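PDB 6RXD: histidine acid phosphatase, which probably hydrolyses phosphate groups from phytate, lower inositol polyphosphates and 2,3-bisphosphoglycerate, as a histidine acid phytase of the MINPP type. Local coordinates for residues V439-A444 against L471-E476; Y109-R114 against N445-V450; I313-M318 against F328-Y333; G87-N92 against C278-D283; T484-A487 against Y493-T496. All blocks are in the same frame, centred on the assembly; numbering follows the deposited sequence.

Contact 1: residues V439-A444 against L471-E476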
# COMPACT_ATOMS: atom_id res chain seq x y z
N VAL A 439 5.97 -6.48 0.92
CA VAL A 439 6.39 -5.18 1.43
C VAL A 439 5.20 -4.24 1.64
O VAL A 439 5.09 -3.57 2.68
CB VAL A 439 7.40 -4.55 0.47
CG1 VAL A 439 7.68 -3.08 0.85
CG2 VAL A 439 8.68 -5.39 0.45
N THR A 440 4.31 -4.21 0.66
CA THR A 440 3.21 -3.25 0.69
C THR A 440 1.91 -3.81 0.13
O THR A 440 1.37 -3.33 -0.87
CB THR A 440 3.64 -1.94 -0.02
OG1 THR A 440 2.56 -1.01 -0.02
CG2 THR A 440 4.13 -2.21 -1.46
N PRO A 441 1.37 -4.84 0.79
CA PRO A 441 0.05 -5.33 0.37
C PRO A 441 -0.98 -4.26 0.67
O PRO A 441 -0.69 -3.24 1.29
CB PRO A 441 -0.18 -6.52 1.30
CG PRO A 441 0.70 -6.23 2.53
CD PRO A 441 1.92 -5.63 1.91
N MET A 442 -2.21 -4.49 0.21
CA MET A 442 -3.28 -3.62 0.64
C MET A 442 -3.37 -3.65 2.17
O MET A 442 -3.17 -4.71 2.80
CB MET A 442 -4.60 -4.05 -0.01
CG MET A 442 -4.60 -3.82 -1.52
SD MET A 442 -4.60 -2.05 -1.93
CE MET A 442 -4.13 -2.14 -3.67
N ALA A 443 -3.64 -2.48 2.75
CA ALA A 443 -3.70 -2.29 4.21
C ALA A 443 -2.40 -2.61 4.95
O ALA A 443 -2.41 -2.86 6.15
CB ALA A 443 -4.90 -3.06 4.84
N ALA A 444 -1.28 -2.60 4.24
CA ALA A 444 0.01 -2.82 4.88
C ALA A 444 0.15 -1.87 6.06
O ALA A 444 -0.23 -0.71 5.97
CB ALA A 444 1.16 -2.58 3.88
N LEU A 471 5.26 -4.67 15.19
CA LEU A 471 4.54 -5.61 14.32
C LEU A 471 4.51 -5.03 12.91
O LEU A 471 4.29 -3.83 12.74
CB LEU A 471 3.08 -5.79 14.79
CG LEU A 471 2.74 -6.21 16.22
CD1 LEU A 471 1.27 -6.67 16.28
CD2 LEU A 471 3.64 -7.29 16.75
N TYR A 472 4.75 -5.86 11.90
CA TYR A 472 4.72 -5.45 10.50
C TYR A 472 3.71 -6.36 9.83
O TYR A 472 3.87 -7.60 9.83
CB TYR A 472 6.10 -5.65 9.89
CG TYR A 472 6.29 -5.22 8.44
CD1 TYR A 472 5.49 -4.25 7.85
CD2 TYR A 472 7.28 -5.81 7.67
CE1 TYR A 472 5.69 -3.87 6.51
CE2 TYR A 472 7.49 -5.45 6.35
CZ TYR A 472 6.71 -4.48 5.77
OH TYR A 472 6.96 -4.13 4.47
N ASN A 473 2.63 -5.77 9.32
CA ASN A 473 1.49 -6.54 8.82
C ASN A 473 1.01 -7.56 9.85
O ASN A 473 0.62 -8.69 9.53
CB ASN A 473 1.84 -7.17 7.46
CG ASN A 473 2.27 -6.12 6.44
OD1 ASN A 473 1.79 -4.99 6.48
ND2 ASN A 473 3.17 -6.49 5.52
N GLU A 474 1.05 -7.12 11.11
CA GLU A 474 0.61 -7.87 12.28
C GLU A 474 1.43 -9.12 12.59
O GLU A 474 1.01 -9.97 13.39
CB GLU A 474 -0.90 -8.13 12.25
CG GLU A 474 -1.69 -6.89 12.68
CD GLU A 474 -3.18 -7.05 12.54
OE1 GLU A 474 -3.65 -7.10 11.38
OE2 GLU A 474 -3.89 -7.13 13.57
N ASN A 475 2.62 -9.23 12.00
CA ASN A 475 3.60 -10.22 12.43
C ASN A 475 4.62 -9.53 13.32
O ASN A 475 5.13 -8.47 12.97
CB ASN A 475 4.32 -10.83 11.23
CG ASN A 475 3.38 -11.58 10.31
OD1 ASN A 475 2.65 -12.47 10.76
ND2 ASN A 475 3.39 -11.21 9.03
N GLU A 476 4.91 -10.11 14.48
CA GLU A 476 5.94 -9.55 15.35
C GLU A 476 7.30 -9.79 14.72
O GLU A 476 7.64 -10.92 14.35
CB GLU A 476 5.87 -10.17 16.75
CG GLU A 476 6.86 -9.56 17.76
CD GLU A 476 6.55 -9.98 19.18
OE1 GLU A 476 5.80 -10.97 19.34
OE2 GLU A 476 7.03 -9.33 20.13
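Tyr472 reaches across to the backbone of Val439 and gives its phenol proton to the carbonyl oxygen, with OH 2.6 Å from Val439 O. The hydroxyl lies in the carbonyl plane, on a lone pair, at a C=O...O angle of 113°, and the acceptor sits at the ring edge. With CG anti to the backbone N (chi1 -178°), the ring runs outward from its strand and brings the hydroxyl to this carbonyl. Val439 CG1 flanks it at 3.8 Å from Tyr472 OH. A phenylalanine here would probably leave the buried Val439 carbonyl without this donor. Residues 472-475 form a type I' turn, the tight two-residue connection of a beta hairpin between strands 467-472 and 475-477, closed by Asn475 N to Tyr472 O at 3.0 Å. Asn473, in the first corner with positive phi, sends its amide back toward the loop. Its ND2 hangs over one face of the Tyr472 ring, toward the rim, and touches Pro441 CG at 3.9 Å. Asn473 OD1 comes within 3.2 Å of Ala444 CA, yet its polar partner is the backbone N of Asn445. Opposite, Pro441 to Ala444 make a type II turn, held by Ala444 N on Pro441 O at 3.1 Å. Backbone bonds from Ala443 and Ala444 tie that turn to His45 and Arg44, part of the RHG signature of histidine phosphatases.

Contact 2: residues Y109-R114 against N445-V450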
# COMPACT_ATOMS: atom_id res chain seq x y z
N TYR A 109 -11.33 -2.57 9.32
CA TYR A 109 -12.18 -2.89 10.46
C TYR A 109 -11.48 -3.92 11.36
O TYR A 109 -11.43 -3.76 12.58
CB TYR A 109 -13.52 -3.42 9.95
CG TYR A 109 -14.56 -3.63 11.04
CD1 TYR A 109 -15.51 -2.67 11.31
CD2 TYR A 109 -14.57 -4.81 11.78
CE1 TYR A 109 -16.46 -2.86 12.29
CE2 TYR A 109 -15.52 -5.01 12.77
CZ TYR A 109 -16.46 -4.03 13.02
OH TYR A 109 -17.41 -4.23 14.00
N GLY A 110 -10.91 -4.96 10.75
CA GLY A 110 -10.25 -6.00 11.52
C GLY A 110 -8.98 -5.51 12.18
O GLY A 110 -8.69 -5.85 13.33
N ILE A 111 -8.20 -4.72 11.45
CA ILE A 111 -6.97 -4.17 12.02
C ILE A 111 -7.30 -3.32 13.25
O ILE A 111 -6.62 -3.40 14.28
CB ILE A 111 -6.17 -3.36 10.98
CG1 ILE A 111 -5.69 -4.27 9.84
CG2 ILE A 111 -4.95 -2.70 11.64
CD1 ILE A 111 -5.12 -3.51 8.62
N GLY A 112 -8.37 -2.52 13.16
CA GLY A 112 -8.83 -1.70 14.27
C GLY A 112 -9.32 -2.50 15.47
O GLY A 112 -8.98 -2.18 16.61
N GLU A 113 -10.14 -3.53 15.22
CA GLU A 113 -10.57 -4.44 16.28
C GLU A 113 -9.36 -5.00 17.03
O GLU A 113 -9.32 -4.99 18.26
CB GLU A 113 -11.30 -5.66 15.71
CG GLU A 113 -12.62 -5.46 15.05
CD GLU A 113 -13.25 -6.81 14.70
OE1 GLU A 113 -12.62 -7.59 13.95
OE2 GLU A 113 -14.36 -7.10 15.21
N ARG A 114 -8.39 -5.51 16.28
CA ARG A 114 -7.24 -6.17 16.89
C ARG A 114 -6.27 -5.18 17.54
O ARG A 114 -5.53 -5.54 18.45
CB ARG A 114 -6.52 -7.06 15.87
CG ARG A 114 -7.41 -8.18 15.34
CD ARG A 114 -6.65 -9.13 14.42
NE ARG A 114 -6.20 -8.46 13.20
CZ ARG A 114 -6.92 -8.37 12.08
NH1 ARG A 114 -8.13 -8.90 12.02
NH2 ARG A 114 -6.43 -7.74 11.03
N ASN A 445 0.72 -2.35 7.16
CA ASN A 445 0.84 -1.49 8.31
C ASN A 445 2.02 -1.82 9.21
O ASN A 445 2.45 -2.97 9.30
CB ASN A 445 -0.47 -1.46 9.12
CG ASN A 445 -0.85 -2.81 9.69
OD1 ASN A 445 -0.56 -3.12 10.85
ND2 ASN A 445 -1.49 -3.63 8.88
N VAL A 446 2.52 -0.79 9.87
CA VAL A 446 3.55 -0.96 10.88
C VAL A 446 2.95 -0.45 12.18
O VAL A 446 2.34 0.61 12.21
CB VAL A 446 4.80 -0.14 10.54
CG1 VAL A 446 5.78 -0.11 11.72
CG2 VAL A 446 5.49 -0.71 9.27
N GLN A 447 3.09 -1.22 13.26
CA GLN A 447 2.61 -0.80 14.57
C GLN A 447 3.73 -0.94 15.59
O GLN A 447 4.50 -1.91 15.55
CB GLN A 447 1.41 -1.64 14.99
CG GLN A 447 0.21 -1.53 14.03
CD GLN A 447 -1.02 -2.23 14.55
OE1 GLN A 447 -1.36 -2.12 15.73
NE2 GLN A 447 -1.69 -2.96 13.67
N TRP A 448 3.85 0.02 16.50
CA TRP A 448 4.82 -0.10 17.59
C TRP A 448 4.07 -0.04 18.90
O TRP A 448 3.20 0.82 19.07
CB TRP A 448 5.82 1.06 17.60
CG TRP A 448 6.82 1.08 16.48
CD1 TRP A 448 6.93 0.21 15.44
CD2 TRP A 448 7.86 2.05 16.31
NE1 TRP A 448 7.98 0.58 14.62
CE2 TRP A 448 8.56 1.71 15.14
CE3 TRP A 448 8.26 3.16 17.05
CZ2 TRP A 448 9.65 2.46 14.67
CZ3 TRP A 448 9.34 3.91 16.59
CH2 TRP A 448 10.03 3.55 15.41
N ASP A 449 4.44 -0.92 19.83
CA ASP A 449 3.92 -0.86 21.20
C ASP A 449 5.03 -0.39 22.13
O ASP A 449 6.17 -0.82 22.00
CB ASP A 449 3.46 -2.24 21.66
CG ASP A 449 2.33 -2.79 20.82
OD1 ASP A 449 1.50 -2.00 20.35
OD2 ASP A 449 2.28 -4.02 20.62
N VAL A 450 4.68 0.48 23.08
CA VAL A 450 5.68 1.02 24.00
C VAL A 450 5.25 0.77 25.44
O VAL A 450 4.14 1.11 25.83
CB VAL A 450 5.88 2.54 23.79
CG1 VAL A 450 7.00 3.07 24.70
CG2 VAL A 450 6.19 2.84 22.34
O HOH W 1 -3.99 -4.47 14.70
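This is a small, buried helix-on-sheet contact: one isoleucine of helix 102-118, Ile111, rests on two amide side chains that rise from the same side of strand 445-453. Its two branches divide the work. Ile111 CD1, at the end of the longer branch, comes 3.6 Å from Asn445 ND2, and the two side chains run antiparallel past one another. The methyl Ile111 CG2 meets Gln447 NE2 at 3.8 Å, crossing that side chain at a slant. CG2 stands anti to the backbone N while CG1 lies beside it (chi1 -64°), which spreads the branches over the two amides.

The amides are also bonded to each other. Gln447 NE2 donates to Asn445 OD1 at 3.0 Å along a nearly straight line, with an N-H...O angle of 175°; the acceptor lies in the Gln447 amide plane, whereas the donor stands 40° above the Asn445 carbonyl plane. A water adds a polar bridge to the helix, giving a proton to Ile111 O at 2.9 Å and taking one from Gln447 NE2, also at 2.9 Å. Both protons of that NH2 group are thus used, and Gln447 OE1 accepts from Arg118, which fixes which way round the amide is turned. Asn445 ND2 bonds to Ala443 O and to Tyr16 OH.

In the alpha/beta part of the chain, helix 102-118 packs on one side of the mixed sheet, while Trp448 points from the opposite side of the strand toward helix 372-386; strands 34-44 and 467-472 flank strand 445-453 within the sheet.

Contact 3: residues I313-M318 against F328-Y333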
# COMPACT_ATOMS: atom_id res chain seq x y z
N ILE A 313 -5.52 -8.64 -10.92
CA ILE A 313 -5.11 -8.29 -9.57
C ILE A 313 -6.14 -7.42 -8.86
O ILE A 313 -6.35 -7.56 -7.65
CB ILE A 313 -3.70 -7.69 -9.53
CG1 ILE A 313 -3.66 -6.32 -10.21
CG2 ILE A 313 -2.70 -8.66 -10.16
CD1 ILE A 313 -2.25 -5.70 -10.27
N ILE A 314 -6.82 -6.54 -9.59
CA ILE A 314 -7.87 -5.73 -8.97
C ILE A 314 -9.08 -6.61 -8.62
O ILE A 314 -9.77 -6.36 -7.64
CB ILE A 314 -8.26 -4.52 -9.84
CG1 ILE A 314 -7.11 -3.51 -9.89
CG2 ILE A 314 -9.47 -3.79 -9.28
CD1 ILE A 314 -6.85 -2.80 -8.55
N ALA A 315 -9.33 -7.63 -9.43
CA ALA A 315 -10.42 -8.57 -9.16
C ALA A 315 -10.26 -9.21 -7.79
O ALA A 315 -11.24 -9.42 -7.08
CB ALA A 315 -10.48 -9.64 -10.22
N ALA A 316 -9.02 -9.51 -7.41
CA ALA A 316 -8.77 -10.08 -6.08
C ALA A 316 -9.18 -9.10 -4.98
O ALA A 316 -9.67 -9.50 -3.92
CB ALA A 316 -7.31 -10.47 -5.92
N ASP A 317 -8.94 -7.82 -5.23
CA ASP A 317 -9.27 -6.76 -4.27
C ASP A 317 -10.76 -6.53 -4.24
O ASP A 317 -11.29 -6.00 -3.26
CB ASP A 317 -8.56 -5.46 -4.66
CG ASP A 317 -7.06 -5.55 -4.49
OD1 ASP A 317 -6.37 -4.57 -4.82
OD2 ASP A 317 -6.58 -6.61 -4.01
N MET A 318 -11.44 -6.93 -5.32
CA MET A 318 -12.89 -6.75 -5.43
C MET A 318 -13.63 -8.05 -5.16
O MET A 318 -14.74 -8.28 -5.67
CB MET A 318 -13.27 -6.20 -6.80
CG MET A 318 -12.58 -4.88 -7.12
SD MET A 318 -13.28 -4.06 -8.57
CE MET A 318 -14.85 -3.50 -7.92
N PHE A 328 -17.13 -12.18 -11.93
CA PHE A 328 -16.04 -12.18 -12.89
C PHE A 328 -15.03 -13.23 -12.44
O PHE A 328 -14.95 -13.55 -11.26
CB PHE A 328 -15.40 -10.78 -13.03
CG PHE A 328 -15.35 -10.00 -11.73
CD1 PHE A 328 -14.21 -10.03 -10.93
CD2 PHE A 328 -16.44 -9.23 -11.33
CE1 PHE A 328 -14.18 -9.32 -9.72
CE2 PHE A 328 -16.41 -8.51 -10.14
CZ PHE A 328 -15.28 -8.55 -9.33
N ALA A 329 -14.29 -13.79 -13.40
CA ALA A 329 -13.39 -14.89 -13.10
C ALA A 329 -12.09 -14.76 -13.89
O ALA A 329 -11.75 -15.62 -14.72
CB ALA A 329 -14.07 -16.23 -13.40
N PHE A 330 -11.36 -13.68 -13.63
CA PHE A 330 -10.11 -13.43 -14.34
C PHE A 330 -9.01 -14.41 -13.94
O PHE A 330 -8.06 -14.63 -14.70
CB PHE A 330 -9.65 -11.99 -14.15
CG PHE A 330 -10.52 -10.99 -14.86
CD1 PHE A 330 -10.38 -10.78 -16.22
CD2 PHE A 330 -11.48 -10.25 -14.17
CE1 PHE A 330 -11.19 -9.87 -16.90
CE2 PHE A 330 -12.29 -9.33 -14.84
CZ PHE A 330 -12.15 -9.15 -16.20
N ASP A 331 -9.16 -15.03 -12.77
CA ASP A 331 -8.17 -16.00 -12.34
C ASP A 331 -8.07 -17.20 -13.29
O ASP A 331 -7.03 -17.85 -13.35
CB ASP A 331 -8.40 -16.45 -10.89
CG ASP A 331 -9.78 -17.00 -10.66
OD1 ASP A 331 -10.72 -16.55 -11.34
OD2 ASP A 331 -9.92 -17.89 -9.79
N GLN A 332 -9.13 -17.46 -14.06
CA GLN A 332 -9.10 -18.58 -14.99
C GLN A 332 -8.06 -18.43 -16.10
O GLN A 332 -7.69 -19.42 -16.73
CB GLN A 332 -10.46 -18.76 -15.66
CG GLN A 332 -10.69 -17.73 -16.74
CD GLN A 332 -12.04 -17.86 -17.36
OE1 GLN A 332 -12.23 -18.64 -18.30
NE2 GLN A 332 -13.01 -17.10 -16.85
N TYR A 333 -7.59 -17.20 -16.33
CA TYR A 333 -6.59 -16.96 -17.37
C TYR A 333 -5.18 -17.07 -16.82
O TYR A 333 -4.21 -16.93 -17.57
CB TYR A 333 -6.76 -15.57 -17.99
CG TYR A 333 -8.14 -15.31 -18.56
CD1 TYR A 333 -8.65 -16.11 -19.58
CD2 TYR A 333 -8.92 -14.26 -18.10
CE1 TYR A 333 -9.92 -15.88 -20.11
CE2 TYR A 333 -10.18 -14.01 -18.62
CZ TYR A 333 -10.67 -14.83 -19.62
OH TYR A 333 -11.93 -14.60 -20.15
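Ala315 and Phe328 make the closest apolar contact: the alanine methyl stands at the edge of the ring, near its plane, with CB 3.7 Å from Phe328 CE1. Met318 meets the same ring further round, its CB 4.0 Å from Phe328 CZ. Phe330 completes the apolar group, CD2 lying 4.1 Å from Ala315 CB in an oblique approach, so one methyl is shared by two phenyl rings. Phe328 carries CG between its backbone N and carbonyl carbon (chi1 36°), which takes the ring toward the helix end, where its edge meets Ala315 and Met318.

The backbone oxygens form a second kind of contact. Ala315 O lies in the plane of the Phe328 ring, at its edge, and Met318 O approaches Phe328 CZ at 3.7 Å, so the faintly positive ring hydrogens are turned toward carbonyls.

Hydrogen bonding shapes the segment 328-333 from within. Ala329 O accepts from Gln332 N at 3.3 Å, and Tyr333 N donates to Phe330 O at 3.1 Å. Ala329 N is bonded to Asn84 on helix 75-95.

The whole is a chain reversal: the loop after helix 301-317 returns to the end of that helix with Phe328 and, at the start of the 3-10 segment 330-333, with Phe330. It lies beside a zinc site: His326 and Glu94 bind the metal, and the Phe328 side chain is about 9 Å from a bound zinc ion.

Contact 4: residues G87-N92 against C278-D283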
# COMPACT_ATOMS: atom_id res chain seq x y z
N GLY A 87 -18.76 -7.78 -16.03
CA GLY A 87 -18.91 -7.99 -14.60
C GLY A 87 -18.06 -7.07 -13.74
O GLY A 87 -18.55 -6.49 -12.78
N ILE A 88 -16.77 -6.93 -14.07
CA ILE A 88 -15.92 -6.06 -13.26
C ILE A 88 -16.28 -4.59 -13.47
O ILE A 88 -16.20 -3.77 -12.54
CB ILE A 88 -14.40 -6.34 -13.46
CG1 ILE A 88 -13.59 -5.70 -12.33
CG2 ILE A 88 -13.92 -5.84 -14.82
CD1 ILE A 88 -12.23 -6.33 -12.10
N THR A 89 -16.71 -4.26 -14.67
CA THR A 89 -17.16 -2.90 -14.93
C THR A 89 -18.42 -2.59 -14.12
O THR A 89 -18.51 -1.55 -13.46
CB THR A 89 -17.41 -2.70 -16.43
OG1 THR A 89 -16.15 -2.78 -17.10
CG2 THR A 89 -18.05 -1.32 -16.72
N ALA A 90 -19.37 -3.52 -14.13
CA ALA A 90 -20.60 -3.33 -13.37
C ALA A 90 -20.34 -3.20 -11.87
O ALA A 90 -21.00 -2.44 -11.18
CB ALA A 90 -21.59 -4.45 -13.65
N ALA A 91 -19.38 -3.96 -11.36
CA ALA A 91 -19.03 -3.89 -9.95
C ALA A 91 -18.47 -2.50 -9.61
O ALA A 91 -18.78 -1.92 -8.56
CB ALA A 91 -18.03 -4.97 -9.59
N ASN A 92 -17.64 -1.98 -10.49
CA ASN A 92 -17.07 -0.65 -10.30
C ASN A 92 -18.07 0.48 -10.46
O ASN A 92 -18.01 1.49 -9.74
CB ASN A 92 -15.89 -0.45 -11.25
CG ASN A 92 -14.63 -1.07 -10.72
OD1 ASN A 92 -13.99 -0.50 -9.82
ND2 ASN A 92 -14.27 -2.24 -11.24
N CYS A 278 -18.09 6.64 -21.31
CA CYS A 278 -18.47 6.46 -19.91
C CYS A 278 -18.86 5.00 -19.72
O CYS A 278 -19.46 4.41 -20.61
CB CYS A 278 -19.66 7.37 -19.59
SG CYS A 278 -20.20 7.35 -17.86
N ALA A 279 -18.51 4.43 -18.57
CA ALA A 279 -18.88 3.05 -18.27
C ALA A 279 -20.40 2.88 -18.37
O ALA A 279 -21.15 3.76 -17.95
CB ALA A 279 -18.40 2.68 -16.89
N PRO A 280 -20.86 1.74 -18.93
CA PRO A 280 -22.30 1.49 -19.06
C PRO A 280 -22.99 1.58 -17.71
O PRO A 280 -22.52 0.98 -16.73
CB PRO A 280 -22.36 0.05 -19.57
CG PRO A 280 -21.06 -0.16 -20.28
CD PRO A 280 -20.06 0.62 -19.47
N GLY A 281 -24.09 2.34 -17.64
CA GLY A 281 -24.86 2.46 -16.41
C GLY A 281 -24.39 3.54 -15.45
O GLY A 281 -25.05 3.83 -14.45
N ALA A 282 -23.25 4.14 -15.76
CA ALA A 282 -22.68 5.15 -14.88
C ALA A 282 -23.24 6.53 -15.15
O ALA A 282 -23.62 6.85 -16.28
CB ALA A 282 -21.16 5.16 -15.01
N ASP A 283 -23.29 7.35 -14.10
CA ASP A 283 -23.70 8.74 -14.19
C ASP A 283 -22.45 9.59 -14.12
O ASP A 283 -21.83 9.69 -13.05
CB ASP A 283 -24.63 9.08 -13.02
CG ASP A 283 -25.21 10.49 -13.09
OD1 ASP A 283 -26.34 10.68 -12.58
OD2 ASP A 283 -24.55 11.41 -13.63
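Thr89 makes the contact of residues 87-92 with the loop 278-283, and its side chain divides two kinds of partner at CB. From there CG2 leads to the loop: the methyl Thr89 CG2 touches Pro280 CD at 3.9 Å and Ala279 CB at 4.0 Å, set roughly perpendicular to the proline. The other branch, OG1, turns back to its own surroundings and is hydrogen-bonded to Asp56 OD1 and to Leu85 O, one helical turn earlier. With CG2 anti to the backbone N and OG1 beside it (chi1 -67°), the threonine thus presents its methyl to the loop. Val93, one turn on, also touches Ala279 and Ala282.

The surface it meets is a type II beta turn, Ala279 to Ala282, closed by Ala282 N on Ala279 O at 3.1 Å. Gly281 fills the third place at phi 87°, where a side chain would jam against the preceding carbonyl. Just before the turn, Cys278 lies against Cys291, with which it forms a disulfide in a structure of this protein; the loop runs between strands 264-265 and 297-298.

Within the helix, Ile88 O takes two bonds from Asn92, from N at 3.1 Å and from ND2 at 2.8 Å, on opposite faces of its plane, while Asn92 OD1 accepts from Leu50 N.

Contact 5: residues T484-A487 against Y493-T496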
# COMPACT_ATOMS: atom_id res chain seq x y z
N THR A 484 20.14 -3.58 19.02
CA THR A 484 20.30 -4.55 20.10
C THR A 484 19.08 -4.52 21.00
O THR A 484 18.75 -3.46 21.53
CB THR A 484 21.51 -4.20 20.97
OG1 THR A 484 22.69 -4.20 20.17
CG2 THR A 484 21.68 -5.19 22.12
N PRO A 485 18.39 -5.66 21.18
CA PRO A 485 17.21 -5.66 22.05
C PRO A 485 17.55 -5.63 23.53
O PRO A 485 18.73 -5.63 23.90
CB PRO A 485 16.47 -6.96 21.68
CG PRO A 485 17.49 -7.81 21.01
CD PRO A 485 18.49 -6.88 20.36
N VAL A 486 16.54 -5.61 24.39
CA VAL A 486 16.77 -5.39 25.82
C VAL A 486 17.41 -6.59 26.50
O VAL A 486 17.97 -6.47 27.60
CB VAL A 486 15.47 -5.06 26.55
CG1 VAL A 486 14.87 -3.78 25.99
CG2 VAL A 486 14.48 -6.23 26.44
N ALA A 487 17.34 -7.75 25.86
CA ALA A 487 17.91 -8.97 26.41
C ALA A 487 18.06 -9.96 25.28
O ALA A 487 17.40 -9.82 24.25
CB ALA A 487 17.01 -9.55 27.50
N TYR A 493 12.95 -3.41 22.49
CA TYR A 493 14.14 -2.56 22.36
C TYR A 493 13.97 -1.27 23.15
O TYR A 493 12.89 -0.66 23.12
CB TYR A 493 14.34 -2.17 20.90
CG TYR A 493 14.62 -3.33 19.99
CD1 TYR A 493 15.91 -3.57 19.54
CD2 TYR A 493 13.60 -4.19 19.58
CE1 TYR A 493 16.18 -4.64 18.68
CE2 TYR A 493 13.87 -5.27 18.72
CZ TYR A 493 15.15 -5.48 18.29
OH TYR A 493 15.43 -6.52 17.44
N LYS A 494 15.04 -0.83 23.80
CA LYS A 494 15.01 0.46 24.49
C LYS A 494 14.79 1.61 23.51
O LYS A 494 15.30 1.58 22.38
CB LYS A 494 16.33 0.71 25.22
CG LYS A 494 16.50 -0.05 26.52
CD LYS A 494 17.70 0.52 27.28
CE LYS A 494 17.95 -0.25 28.58
NZ LYS A 494 19.18 0.25 29.30
N LEU A 495 14.04 2.61 23.96
CA LEU A 495 13.81 3.80 23.14
C LEU A 495 15.12 4.49 22.80
O LEU A 495 15.31 4.98 21.68
CB LEU A 495 12.87 4.76 23.88
CG LEU A 495 12.54 6.07 23.16
CD1 LEU A 495 11.79 5.82 21.87
CD2 LEU A 495 11.72 6.97 24.08
N THR A 496 16.04 4.53 23.76
CA THR A 496 17.35 5.13 23.52
C THR A 496 18.07 4.39 22.40
O THR A 496 18.73 5.00 21.55
CB THR A 496 18.22 5.09 24.79
OG1 THR A 496 18.19 3.76 25.33
CG2 THR A 496 17.71 6.07 25.84
O HOH W 2 17.37 -2.37 23.65
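Tyr493 gives up the most surface here, and Pro485 lies over one face of its ring. Pro485 CB sits 3.9 Å from the centroid of the Tyr493 ring, 16° off the normal, a CH-pi contact shifted toward the rim. Pro485 CD adds an approach of 3.6 Å to Tyr493 CE1. The two side chains extend alongside each other in one direction. Tyr493 holds CG anti to its carbonyl carbon (chi1 -64°), swinging the ring from the strand under the proline. Replacing it with an alanine would probably strip Pro485 of the aromatic face it lies on and open a gap between the loop and the strand.

Val486, the second most buried, works on the backbone beyond the ring. Val486 CG1 is 3.7 Å from Lys494 N, and it also touches Tyr493 CA and brushes Lys494 CG. That same Lys494 N donates to a water, which in turn donates to Thr484 O; each bond is 2.8 Å long, so one water links the strand backbone to the loop. Further out, Lys494 NZ bonds to the carbonyls of Asp512 and Arg514, near the C-terminus.

Phe479 meets the Tyr493 ring edge-to-face. The segment 493-496 begins as a short strand paired antiparallel with strand 467-472 and passes at once into helix 495-501, with Lys494 in the N-cap position. The result is a proline-aromatic CH-pi contact that packs the loop 484-487 on the edge strand 493-494 of the main sheet, close to the Cys483-Cys501 disulfide.

In the fold
Contacts 1 and 2 are neighbours, their centres about 10 Å apart; they reach adjacent strands of the mixed sheet, 467-472 in contact 1 and 445-453 in contact 2, and are joined by the salt bridge of Glu474 with Arg114. Contact 5, later in the chain, uses strand 493-494, which also pairs with 467-472; its centre is about 22 Å from that of contact 1. Contacts 3 and 4, centres about 16 Å apart, meet where Phe328 and Met318 touch helix 75-95. Contact 3 is nested in the long loop closed by contact 2, whose segments alternate with those of contact 4. Contacts 1, 2 and 5 thus hold loops and a helix to the sheet, while 3 and 4 join the helical part beside the zinc site of Glu94 and His326.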